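PDB 5EC6: HpuA from Kingella denitrificans ATCC 33394, which probably binds haemoglobin as an outer-membrane lipoprotein receptor and so helps the bacterium acquire iron from its host. Local coordinates for residues 138-150 and 178-190. Residues are numbered along the deposited sequence; the frame is centred on the assembly and turned at random. Where two conformers were deposited one is given.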
ATOM      1  N   PHE A 138       0.942   2.748  -1.867  1.00 16.38           N
ATOM      2  CA  PHE A 138       1.744   3.274  -0.751  1.00 15.78           C
ATOM      3  C   PHE A 138       3.010   3.866  -1.300  1.00 16.59           C
ATOM      4  O   PHE A 138       3.430   3.531  -2.414  1.00 17.80           O
ATOM      5  CB  PHE A 138       1.985   2.215   0.360  1.00 16.06           C
ATOM      6  CG  PHE A 138       2.956   1.127   0.005  1.00 16.42           C
ATOM      7  CD1 PHE A 138       2.588   0.057  -0.827  1.00 18.74           C
ATOM      8  CD2 PHE A 138       4.242   1.140   0.503  1.00 18.37           C
ATOM      9  CE1 PHE A 138       3.466  -0.959  -1.121  1.00 19.80           C
ATOM     10  CE2 PHE A 138       5.149   0.152   0.154  1.00 19.50           C
ATOM     11  CZ  PHE A 138       4.765  -0.897  -0.642  1.00 20.41           C
ATOM     12  N   GLY A 139       3.610   4.748  -0.510  1.00 15.88           N
ATOM     13  CA  GLY A 139       4.760   5.482  -0.978  1.00 16.70           C
ATOM     14  C   GLY A 139       5.128   6.578  -0.038  1.00 17.10           C
ATOM     15  O   GLY A 139       4.897   6.506   1.183  1.00 17.33           O
ATOM     16  N   ALA A 140       5.811   7.595  -0.597  1.00 16.66           N
ATOM     17  CA  ALA A 140       6.301   8.726   0.208  1.00 17.48           C
ATOM     18  C   ALA A 140       6.409   9.939  -0.660  1.00 18.61           C
ATOM     19  O   ALA A 140       6.744   9.830  -1.861  1.00 18.97           O
ATOM     20  CB  ALA A 140       7.661   8.430   0.800  1.00 18.57           C
ATOM     21  N   TRP A 141       6.188  11.093  -0.026  1.00 18.20           N
ATOM     22  CA  TRP A 141       6.477  12.382  -0.619  1.00 17.80           C
ATOM     23  C   TRP A 141       7.530  13.067   0.260  1.00 20.84           C
ATOM     24  O   TRP A 141       7.475  12.997   1.497  1.00 20.54           O
ATOM     25  CB  TRP A 141       5.219  13.197  -0.703  1.00 18.09           C
ATOM     26  CG  TRP A 141       5.360  14.649  -1.146  1.00 19.12           C
ATOM     27  CD1 TRP A 141       5.250  15.137  -2.407  1.00 19.54           C
ATOM     28  CD2 TRP A 141       5.529  15.798  -0.280  1.00 20.90           C
ATOM     29  NE1 TRP A 141       5.370  16.523  -2.409  1.00 21.12           N
ATOM     30  CE2 TRP A 141       5.523  16.948  -1.102  1.00 20.79           C
ATOM     31  CE3 TRP A 141       5.705  15.949   1.092  1.00 21.06           C
ATOM     32  CZ2 TRP A 141       5.675  18.229  -0.580  1.00 21.52           C
ATOM     33  CZ3 TRP A 141       5.809  17.250   1.619  1.00 20.24           C
ATOM     34  CH2 TRP A 141       5.797  18.356   0.774  1.00 22.50           C
ATOM     35  N   MET A 142       8.476  13.712  -0.401  1.00 19.80           N
ATOM     36  CA  MET A 142       9.494  14.513   0.301  1.00 22.00           C
ATOM     37  C   MET A 142       9.317  15.969  -0.086  1.00 21.78           C
ATOM     38  O   MET A 142       9.199  16.257  -1.273  1.00 21.28           O
ATOM     39  CB  MET A 142      10.882  14.027  -0.049  1.00 24.29           C
ATOM     40  CG  MET A 142      11.974  14.888   0.574  1.00 26.68           C
ATOM     41  SD  MET A 142      13.613  14.432  -0.047  1.00 32.71           S
ATOM     42  CE  MET A 142      13.776  13.138   1.130  1.00 31.57           C
ATOM     43  N   SER A 143       9.330  16.864   0.904  1.00 22.04           N
ATOM     44  CA  SER A 143       9.258  18.312   0.630  1.00 22.93           C
ATOM     45  C   SER A 143      10.603  18.854   0.098  1.00 22.00           C
ATOM     46  O   SER A 143      11.654  18.189   0.210  1.00 21.67           O
ATOM     47  CB  SER A 143       8.832  19.114   1.858  1.00 28.17           C
ATOM     48  OG  SER A 143       9.903  19.270   2.751  1.00 30.95           O
ATOM     49  N   PRO A 144      10.538  20.039  -0.547  1.00 24.80           N
ATOM     50  CA  PRO A 144      11.797  20.727  -0.857  1.00 26.21           C
ATOM     51  C   PRO A 144      12.671  20.942   0.380  1.00 25.10           C
ATOM     52  O   PRO A 144      13.913  20.955   0.260  1.00 27.62           O
ATOM     53  CB  PRO A 144      11.332  22.039  -1.495  1.00 25.93           C
ATOM     54  CG  PRO A 144       9.888  22.131  -1.310  1.00 26.51           C
ATOM     55  CD  PRO A 144       9.370  20.750  -1.080  1.00 24.61           C
ATOM     56  N   SER A 145      12.060  21.054   1.546  1.00 25.21           N
ATOM     57  CA  SER A 145      12.841  21.098   2.806  1.00 25.27           C
ATOM     58  C   SER A 145      13.370  19.767   3.355  1.00 27.62           C
ATOM     59  O   SER A 145      14.008  19.743   4.405  1.00 30.85           O
ATOM     60  CB  SER A 145      12.100  21.914   3.853  1.00 28.95           C
ATOM     61  OG  SER A 145      10.906  21.259   4.258  1.00 41.74           O
ATOM     62  N   LYS A 146      13.094  18.666   2.659  1.00 26.01           N
ATOM     63  CA  LYS A 146      13.575  17.334   2.957  1.00 29.10           C
ATOM     64  C   LYS A 146      12.877  16.674   4.118  1.00 27.50           C
ATOM     65  O   LYS A 146      13.338  15.641   4.582  1.00 32.16           O
ATOM     66  CB  LYS A 146      15.087  17.272   3.205  1.00 32.82           C
ATOM     67  CG  LYS A 146      15.934  17.931   2.150  1.00 36.27           C
ATOM     68  CD  LYS A 146      15.755  17.269   0.828  1.00 37.20           C
ATOM     69  CE  LYS A 146      16.650  17.857  -0.240  1.00 39.69           C
ATOM     70  NZ  LYS A 146      16.358  17.090  -1.491  1.00 42.53           N
ATOM     71  N   THR A 147      11.764  17.213   4.566  1.00 26.67           N
ATOM     72  CA  THR A 147      10.883  16.455   5.449  1.00 26.37           C
ATOM     73  C   THR A 147      10.003  15.536   4.593  1.00 24.05           C
ATOM     74  O   THR A 147       9.773  15.816   3.422  1.00 24.48           O
ATOM     75  CB  THR A 147      10.034  17.395   6.280  1.00 29.90           C
ATOM     76  OG1 THR A 147       9.245  18.232   5.440  1.00 29.32           O
ATOM     77  CG2 THR A 147      10.932  18.278   7.136  1.00 31.38           C
ATOM     78  N   VAL A 148       9.532  14.445   5.188  1.00 19.78           N
ATOM     79  CA  VAL A 148       8.915  13.339   4.419  1.00 20.08           C
ATOM     80  C   VAL A 148       7.557  13.036   5.030  1.00 20.41           C
ATOM     81  O   VAL A 148       7.402  13.017   6.257  1.00 20.91           O
ATOM     82  CB  VAL A 148       9.852  12.094   4.456  1.00 20.99           C
ATOM     83  CG1 VAL A 148       9.228  10.845   3.818  1.00 21.27           C
ATOM     84  CG2 VAL A 148      11.133  12.387   3.720  1.00 22.76           C
ATOM     85  N   SER A 149       6.563  12.749   4.173  1.00 17.71           N
ATOM     86  CA  SER A 149       5.303  12.135   4.603  1.00 17.97           C
ATOM     87  C   SER A 149       5.099  10.819   3.870  1.00 17.09           C
ATOM     88  O   SER A 149       4.957  10.807   2.634  1.00 16.86           O
ATOM     89  CB  SER A 149       4.133  13.062   4.380  1.00 18.09           C
ATOM     90  OG  SER A 149       2.969  12.485   4.897  1.00 18.58           O
ATOM     91  N   LEU A 150       5.188   9.732   4.621  1.00 16.74           N
ATOM     92  CA  LEU A 150       4.972   8.390   4.056  1.00 15.97           C
ATOM     93  C   LEU A 150       3.500   8.082   4.166  1.00 16.56           C
ATOM     94  O   LEU A 150       2.835   8.506   5.140  1.00 15.75           O
ATOM     95  CB  LEU A 150       5.827   7.359   4.733  1.00 17.26           C
ATOM     96  CG  LEU A 150       7.339   7.641   4.708  1.00 18.30           C
ATOM     97  CD1 LEU A 150       7.812   8.215   6.055  1.00 18.48           C
ATOM     98  CD2 LEU A 150       8.202   6.475   4.199  1.00 18.45           C
ATOM     99  N   GLU A 178       1.358 -10.638   2.423  1.00 15.79           N
ATOM    100  CA  GLU A 178       2.729 -10.582   1.939  1.00 16.74           C
ATOM    101  C   GLU A 178       2.925  -9.112   1.616  1.00 15.79           C
ATOM    102  O   GLU A 178       2.233  -8.600   0.745  1.00 17.04           O
ATOM    103  CB  GLU A 178       2.851 -11.469   0.692  1.00 17.89           C
ATOM    104  CG  GLU A 178       4.264 -11.598   0.116  1.00 20.04           C
ATOM    105  CD  GLU A 178       4.394 -12.813  -0.799  1.00 21.94           C
ATOM    106  OE1 GLU A 178       3.694 -13.858  -0.581  1.00 22.93           O
ATOM    107  OE2 GLU A 178       5.190 -12.727  -1.787  1.00 22.34           O
ATOM    108  N   VAL A 179       3.873  -8.455   2.294  1.00 15.25           N
ATOM    109  CA  VAL A 179       3.919  -6.992   2.303  1.00 16.55           C
ATOM    110  C   VAL A 179       5.342  -6.479   1.969  1.00 15.42           C
ATOM    111  O   VAL A 179       6.345  -7.205   2.141  1.00 16.45           O
ATOM    112  CB  VAL A 179       3.433  -6.346   3.634  1.00 15.26           C
ATOM    113  CG1 VAL A 179       2.055  -6.872   4.014  1.00 15.25           C
ATOM    114  CG2 VAL A 179       4.383  -6.533   4.785  1.00 16.63           C
ATOM    115  N   ILE A 180       5.383  -5.211   1.647  1.00 15.82           N
ATOM    116  CA  ILE A 180       6.648  -4.483   1.514  0.56 16.86           C
ATOM    117  C   ILE A 180       6.579  -3.223   2.355  1.00 16.44           C
ATOM    118  O   ILE A 180       5.559  -2.538   2.390  1.00 16.25           O
ATOM    119  CB  ILE A 180       6.890  -4.102   0.047  0.56 17.93           C
ATOM    120  CG1 ILE A 180       7.029  -5.357  -0.841  0.56 19.96           C
ATOM    121  CG2 ILE A 180       8.130  -3.213  -0.091  0.56 18.16           C
ATOM    122  CD1 ILE A 180       6.721  -5.053  -2.278  0.56 19.86           C
ATOM    123  N   GLY A 181       7.680  -2.949   3.054  1.00 15.43           N
ATOM    124  CA  GLY A 181       7.886  -1.707   3.798  1.00 16.59           C
ATOM    125  C   GLY A 181       8.791  -0.754   3.056  1.00 16.94           C
ATOM    126  O   GLY A 181       9.685  -1.204   2.306  1.00 17.87           O
ATOM    127  N   LEU A 182       8.509   0.518   3.251  1.00 16.12           N
ATOM    128  CA  LEU A 182       9.217   1.611   2.580  1.00 17.52           C
ATOM    129  C   LEU A 182       9.616   2.654   3.612  1.00 18.15           C
ATOM    130  O   LEU A 182       8.804   3.120   4.421  1.00 16.71           O
ATOM    131  CB  LEU A 182       8.325   2.235   1.516  1.00 18.92           C
ATOM    132  CG  LEU A 182       8.806   3.597   0.970  1.00 22.70           C
ATOM    133  CD1 LEU A 182       9.892   3.237  -0.004  1.00 25.39           C
ATOM    134  CD2 LEU A 182       7.689   4.388   0.290  1.00 27.60           C
ATOM    135  N   ARG A 183      10.897   3.064   3.548  1.00 17.55           N
ATOM    136  CA  ARG A 183      11.375   4.208   4.275  1.00 16.59           C
ATOM    137  C   ARG A 183      12.084   5.156   3.259  1.00 17.29           C
ATOM    138  O   ARG A 183      12.284   4.801   2.086  1.00 17.33           O
ATOM    139  CB  ARG A 183      12.362   3.791   5.383  1.00 17.41           C
ATOM    140  CG  ARG A 183      11.758   2.917   6.558  1.00 13.22           C
ATOM    141  CD  ARG A 183      12.851   2.533   7.525  1.00 23.62           C
ATOM    142  NE  ARG A 183      12.437   2.237   8.907  1.00 24.00           N
ATOM    143  CZ  ARG A 183      12.991   1.323   9.692  1.00 27.00           C
ATOM    144  NH1 ARG A 183      13.976   0.474   9.258  1.00 24.04           N
ATOM    145  NH2 ARG A 183      12.463   1.137  10.891  1.00 28.84           N
ATOM    146  N   VAL A 184      12.402   6.363   3.714  1.00 18.61           N
ATOM    147  CA  VAL A 184      13.232   7.294   2.929  1.00 20.62           C
ATOM    148  C   VAL A 184      14.516   7.538   3.707  1.00 22.17           C
ATOM    149  O   VAL A 184      14.474   7.942   4.869  1.00 24.25           O
ATOM    150  CB  VAL A 184      12.502   8.605   2.628  1.00 20.98           C
ATOM    151  CG1 VAL A 184      13.480   9.512   1.856  1.00 20.96           C
ATOM    152  CG2 VAL A 184      11.264   8.366   1.816  1.00 21.30           C
ATOM    153  N   LYS A 185      15.636   7.219   3.078  1.00 23.27           N
ATOM    154  CA  LYS A 185      16.949   7.485   3.672  1.00 30.14           C
ATOM    155  C   LYS A 185      17.780   8.241   2.660  1.00 33.83           C
ATOM    156  O   LYS A 185      17.966   7.763   1.541  1.00 32.33           O
ATOM    157  CB  LYS A 185      17.672   6.187   3.983  1.00 35.31           C
ATOM    158  CG  LYS A 185      19.174   6.399   4.253  1.00 41.81           C
ATOM    159  CD  LYS A 185      19.823   5.167   4.868  1.00 46.66           C
ATOM    160  CE  LYS A 185      19.983   4.060   3.841  1.00 47.19           C
ATOM    161  NZ  LYS A 185      20.489   2.867   4.548  1.00 52.77           N
ATOM    162  N   ASN A 186      18.267   9.427   3.031  1.00 38.87           N
ATOM    163  CA  ASN A 186      19.227  10.124   2.160  1.00 43.22           C
ATOM    164  C   ASN A 186      18.770  10.222   0.735  1.00 41.38           C
ATOM    165  O   ASN A 186      19.435   9.706  -0.183  1.00 45.59           O
ATOM    166  CB  ASN A 186      20.562   9.379   2.147  1.00 52.48           C
ATOM    167  CG  ASN A 186      21.401   9.687   3.353  1.00 56.65           C
ATOM    168  OD1 ASN A 186      21.923   8.778   4.005  1.00 65.45           O
ATOM    169  ND2 ASN A 186      21.535  10.978   3.666  1.00 60.23           N
ATOM    170  N   ASP A 187      17.645  10.884   0.546  1.00 33.76           N
ATOM    171  CA  ASP A 187      17.097  11.159  -0.778  1.00 37.53           C
ATOM    172  C   ASP A 187      16.631   9.940  -1.609  1.00 34.26           C
ATOM    173  O   ASP A 187      16.077  10.111  -2.716  1.00 37.30           O
ATOM    174  CB  ASP A 187      18.067  12.068  -1.597  1.00 40.41           C
ATOM    175  CG  ASP A 187      17.786  13.549  -1.405  1.00 41.74           C
ATOM    176  OD1 ASP A 187      17.018  13.902  -0.480  1.00 37.61           O
ATOM    177  OD2 ASP A 187      18.337  14.363  -2.185  1.00 46.62           O
ATOM    178  N   ARG A 188      16.777   8.730  -1.050  1.00 29.20           N
ATOM    179  CA  ARG A 188      16.340   7.529  -1.743  1.00 25.95           C
ATOM    180  C   ARG A 188      15.245   6.828  -0.959  1.00 22.67           C
ATOM    181  O   ARG A 188      15.176   6.884   0.265  1.00 23.52           O
ATOM    182  CB  ARG A 188      17.485   6.579  -1.981  1.00 29.84           C
ATOM    183  CG  ARG A 188      18.273   7.123  -3.196  1.00 35.41           C
ATOM    184  CD  ARG A 188      19.517   6.353  -3.394  1.00 34.62           C
ATOM    185  NE  ARG A 188      19.297   5.133  -4.140  1.00 35.25           N
ATOM    186  CZ  ARG A 188      19.099   5.016  -5.446  1.00 34.33           C
ATOM    187  NH1 ARG A 188      19.022   6.079  -6.284  1.00 33.64           N
ATOM    188  NH2 ARG A 188      18.975   3.789  -5.921  1.00 32.95           N
ATOM    189  N   ALA A 189      14.422   6.163  -1.708  1.00 21.01           N
ATOM    190  CA  ALA A 189      13.513   5.198  -1.137  1.00 20.68           C
ATOM    191  C   ALA A 189      14.214   3.880  -0.873  1.00 20.33           C
ATOM    192  O   ALA A 189      14.948   3.364  -1.723  1.00 22.27           O
ATOM    193  CB  ALA A 189      12.357   4.980  -2.105  1.00 21.05           C
ATOM    194  N   VAL A 190      13.973   3.305   0.300  1.00 18.87           N
ATOM    195  CA  VAL A 190      14.580   2.054   0.659  1.00 18.54           C
ATOM    196  C   VAL A 190      13.460   1.083   1.061  1.00 19.72           C
ATOM    197  O   VAL A 190      12.470   1.483   1.677  1.00 19.79           O
ATOM    198  CB  VAL A 190      15.636   2.202   1.767  1.00 20.51           C
ATOM    199  CG1 VAL A 190      16.839   2.972   1.214  1.00 20.70           C
ATOM    200  CG2 VAL A 190      15.139   2.906   3.013  1.00 19.78           C
TER
HETATM  201  O   HOH W   1      17.301  17.039  -3.966  1.00 52.69           O
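Val184 sits among side chains of 138-150: its CG2 lies 3.7 Å from Ala140 CB and also meets Val148 CG1 and Leu150 CD2, while its CG1 touches Met142 CE at 3.7 Å. Met142 gets there because its chain runs extended to SD (chi1 176°) and bends only at chi3 (-84°), which turns the methyl toward the valine. Two residues earlier, Leu182 pushes CD2 against the backbone of Gly139, 3.4 Å from its CA. From the second strand of the 138-150 hairpin, Leu150 CD2 comes 3.4 Å from Leu182 O. The Phe138 ring receives Leu182 CB at its edge, near the plane, and its CZ packs on Ile180 CB at 3.9 Å. At the turns the contact becomes polar: Lys146 NZ faces both carboxylate oxygens of Asp187, 3.4 Å from OD1 and from OD2, a weakly bonded salt bridge; a water accepts from NZ at 2.6 Å and donates weakly to OD2, bridging the pair. With no backbone hydrogen bond between the segments, and the axes of strands 138-142 and 178-185 only 11° from parallel and 7.4 Å apart, this is face-to-face packing of two antiparallel beta hairpins, consistent with the interior of a small, curled beta barrel.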